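Local coordinates for protein signal recognition particle receptor FtsY (Sulfolobus acidocaldarius, PDB 5L3S) that serves as the receptor for the signal recognition particle and belongs to the SRP54-type family of P-loop nucleotide-binding proteins, at residues K120-L125 / V186-T191. Numbering follows the deposited sequence.
Sequences KVVNML and VVLIDT
Val186 meets Leu125 end to end, methyl against methyl, with Val186 CG1 lying 3.9 Å from Leu125 CD1, and with this pair begins a compact example of how a helix is seated on the face of a mixed sheet, here among its parallel strands. The valine puts CG1 anti to its own backbone N (chi1 175°), which brings that branch to the helix. At Val187 the strand turns its side chain to the opposite face, so the next residue to meet the helix is Leu188, the strand residue most covered by it. Its CG is anti to the carbonyl carbon (chi1 -56°), and the extended chain beyond delivers one methyl, CD1, among three helix residues. Leu188 CD1 lies 3.5 Å from Val122 CG2 and 3.9 Å from Val121 CG1, meeting both valines at a slant. Leu125 CD1 approaches Leu188 CD1 head-on at 4.2 Å. Helix and strand run nearly antiparallel at 170°, with their axes 10.3 Å apart, so successive inward residues of the strand meet positions one turn apart on the helix. Purely apolar, this contact seats helix 114-127, which leads out of what is probably the P-loop (Walker A), on the central parallel strands of the P-loop NTPase domain. On another side of the helix, Lys120 of the GNP pocket is bound through NZ to the carbonyls of Gly276 and Asp281, and weakly to GNP. Farther along, Asp190 OD2 is hydrogen-bonded to Thr115, on the same helix. The strand lies between 132-137 and 102-107, parallel to both; Leu188 also packs on Ile104 and Phe106 of the latter, Leu125 reaches Thr132 of the former, and Val122 extends the packing to Leu155 of helix 144-155.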
ATOM      1  N   LYS B 120      11.239 -11.877  -8.905  1.00 20.73           N
ATOM      2  CA  LYS B 120      11.150 -13.036  -8.028  1.00 19.25           C
ATOM      3  C   LYS B 120      10.567 -14.237  -8.769  1.00 21.99           C
ATOM      4  O   LYS B 120      10.986 -15.376  -8.548  1.00 25.12           O
ATOM      5  CB  LYS B 120      10.250 -12.731  -6.814  1.00 20.68           C
ATOM      6  CG  LYS B 120      10.722 -11.571  -5.942  1.00 23.01           C
ATOM      7  CD  LYS B 120       9.730 -11.342  -4.805  1.00 24.45           C
ATOM      8  CE  LYS B 120      10.107 -10.122  -3.967  1.00 21.76           C
ATOM      9  NZ  LYS B 120       9.194 -10.000  -2.778  1.00 22.00           N
ATOM     10  N   VAL B 121       9.581 -13.976  -9.623  1.00 22.04           N
ATOM     11  CA  VAL B 121       8.951 -15.038 -10.393  1.00 23.96           C
ATOM     12  C   VAL B 121       9.952 -15.629 -11.381  1.00 23.57           C
ATOM     13  O   VAL B 121      10.048 -16.848 -11.529  1.00 24.45           O
ATOM     14  CB  VAL B 121       7.661 -14.554 -11.100  1.00 24.59           C
ATOM     15  CG1 VAL B 121       7.122 -15.639 -12.046  1.00 24.11           C
ATOM     16  CG2 VAL B 121       6.585 -14.205 -10.061  1.00 20.96           C
ATOM     17  N   VAL B 122      10.718 -14.777 -12.051  1.00 23.67           N
ATOM     18  CA  VAL B 122      11.827 -15.278 -12.869  1.00 26.61           C
ATOM     19  C   VAL B 122      12.759 -16.184 -12.067  1.00 25.76           C
ATOM     20  O   VAL B 122      13.132 -17.269 -12.521  1.00 29.65           O
ATOM     21  CB  VAL B 122      12.678 -14.123 -13.454  1.00 28.95           C
ATOM     22  CG1 VAL B 122      13.942 -14.686 -14.132  1.00 31.70           C
ATOM     23  CG2 VAL B 122      11.856 -13.317 -14.431  1.00 27.14           C
ATOM     24  N   ASN B 123      13.155 -15.726 -10.879  1.00 24.48           N
ATOM     25  CA  ASN B 123      14.023 -16.538 -10.028  1.00 27.06           C
ATOM     26  C   ASN B 123      13.410 -17.899  -9.692  1.00 27.47           C
ATOM     27  O   ASN B 123      14.094 -18.920  -9.723  1.00 31.49           O
ATOM     28  CB  ASN B 123      14.386 -15.810  -8.740  1.00 26.67           C
ATOM     29  CG  ASN B 123      15.386 -16.574  -7.917  1.00 30.92           C
ATOM     30  OD1 ASN B 123      16.542 -16.698  -8.297  1.00 36.30           O
ATOM     31  ND2 ASN B 123      14.944 -17.099  -6.779  1.00 33.24           N
ATOM     32  N   MET B 124      12.117 -17.914  -9.403  1.00 26.76           N
ATOM     33  CA  MET B 124      11.455 -19.162  -9.047  1.00 28.43           C
ATOM     34  C   MET B 124      11.414 -20.068 -10.278  1.00 28.11           C
ATOM     35  O   MET B 124      11.689 -21.258 -10.182  1.00 29.50           O
ATOM     36  CB  MET B 124      10.046 -18.903  -8.504  1.00 24.51           C
ATOM     37  CG  MET B 124       9.256 -20.184  -8.202  1.00 26.72           C
ATOM     38  SD  MET B 124       7.584 -19.769  -7.685  1.00 36.41           S
ATOM     39  CE  MET B 124       7.037 -18.730  -9.037  1.00 35.93           C
ATOM     40  N   LEU B 125      11.111 -19.491 -11.441  1.00 34.83           N
ATOM     41  CA  LEU B 125      11.043 -20.267 -12.689  1.00 34.39           C
ATOM     42  C   LEU B 125      12.400 -20.871 -13.072  1.00 33.30           C
ATOM     43  O   LEU B 125      12.478 -22.036 -13.508  1.00 36.26           O
ATOM     44  CB  LEU B 125      10.472 -19.411 -13.835  1.00 34.61           C
ATOM     45  CG  LEU B 125       9.005 -18.971 -13.683  1.00 36.84           C
ATOM     46  CD1 LEU B 125       8.597 -17.914 -14.722  1.00 37.28           C
ATOM     47  CD2 LEU B 125       8.062 -20.162 -13.755  1.00 32.10           C
ATOM     48  N   VAL B 186       8.448 -19.370 -20.942  1.00 27.60           N
ATOM     49  CA  VAL B 186       7.580 -18.383 -20.325  1.00 28.82           C
ATOM     50  C   VAL B 186       7.908 -16.951 -20.759  1.00 28.43           C
ATOM     51  O   VAL B 186       9.074 -16.574 -20.838  1.00 28.06           O
ATOM     52  CB  VAL B 186       7.691 -18.466 -18.788  1.00 27.94           C
ATOM     53  CG1 VAL B 186       6.885 -17.357 -18.127  1.00 28.62           C
ATOM     54  CG2 VAL B 186       7.267 -19.853 -18.285  1.00 31.94           C
ATOM     55  N   VAL B 187       6.871 -16.155 -21.019  1.00 27.57           N
ATOM     56  CA  VAL B 187       7.018 -14.708 -21.120  1.00 22.49           C
ATOM     57  C   VAL B 187       6.299 -14.018 -19.952  1.00 24.75           C
ATOM     58  O   VAL B 187       5.137 -14.321 -19.675  1.00 26.29           O
ATOM     59  CB  VAL B 187       6.434 -14.173 -22.437  1.00 24.92           C
ATOM     60  CG1 VAL B 187       6.428 -12.615 -22.443  1.00 26.22           C
ATOM     61  CG2 VAL B 187       7.206 -14.729 -23.607  1.00 29.27           C
ATOM     62  N   LEU B 188       6.992 -13.094 -19.282  1.00 25.56           N
ATOM     63  CA  LEU B 188       6.405 -12.316 -18.185  1.00 25.50           C
ATOM     64  C   LEU B 188       6.295 -10.873 -18.620  1.00 27.16           C
ATOM     65  O   LEU B 188       7.299 -10.261 -18.939  1.00 23.54           O
ATOM     66  CB  LEU B 188       7.295 -12.387 -16.936  1.00 23.47           C
ATOM     67  CG  LEU B 188       7.583 -13.809 -16.468  1.00 28.27           C
ATOM     68  CD1 LEU B 188       8.476 -13.792 -15.250  1.00 35.74           C
ATOM     69  CD2 LEU B 188       6.279 -14.488 -16.153  1.00 23.56           C
ATOM     70  N   ILE B 189       5.079 -10.331 -18.611  1.00 23.17           N
ATOM     71  CA  ILE B 189       4.835  -8.972 -19.071  1.00 21.79           C
ATOM     72  C   ILE B 189       4.680  -7.999 -17.904  1.00 22.74           C
ATOM     73  O   ILE B 189       3.767  -8.142 -17.092  1.00 21.96           O
ATOM     74  CB  ILE B 189       3.579  -8.926 -19.968  1.00 22.57           C
ATOM     75  CG1 ILE B 189       3.766  -9.906 -21.146  1.00 22.22           C
ATOM     76  CG2 ILE B 189       3.332  -7.499 -20.465  1.00 21.04           C
ATOM     77  CD1 ILE B 189       2.515 -10.153 -21.977  1.00 20.65           C
ATOM     78  N   ASP B 190       5.591  -7.033 -17.811  1.00 19.38           N
ATOM     79  CA  ASP B 190       5.475  -5.970 -16.807  1.00 21.68           C
ATOM     80  C   ASP B 190       4.591  -4.886 -17.392  1.00 25.42           C
ATOM     81  O   ASP B 190       4.647  -4.632 -18.593  1.00 20.54           O
ATOM     82  CB  ASP B 190       6.867  -5.402 -16.467  1.00 19.58           C
ATOM     83  CG  ASP B 190       6.898  -4.643 -15.119  1.00 24.48           C
ATOM     84  OD1 ASP B 190       5.870  -4.625 -14.410  1.00 19.26           O
ATOM     85  OD2 ASP B 190       7.966  -4.094 -14.772  1.00 25.51           O
ATOM     86  N   THR B 191       3.783  -4.230 -16.557  1.00 21.43           N
ATOM     87  CA  THR B 191       2.955  -3.132 -17.033  1.00 21.54           C
ATOM     88  C   THR B 191       3.076  -1.960 -16.074  1.00 24.67           C
ATOM     89  O   THR B 191       3.422  -2.136 -14.898  1.00 22.09           O
ATOM     90  CB  THR B 191       1.440  -3.526 -17.162  1.00 19.77           C
ATOM     91  OG1 THR B 191       0.881  -3.775 -15.864  1.00 22.42           O
ATOM     92  CG2 THR B 191       1.252  -4.747 -18.042  1.00 23.07           C
TER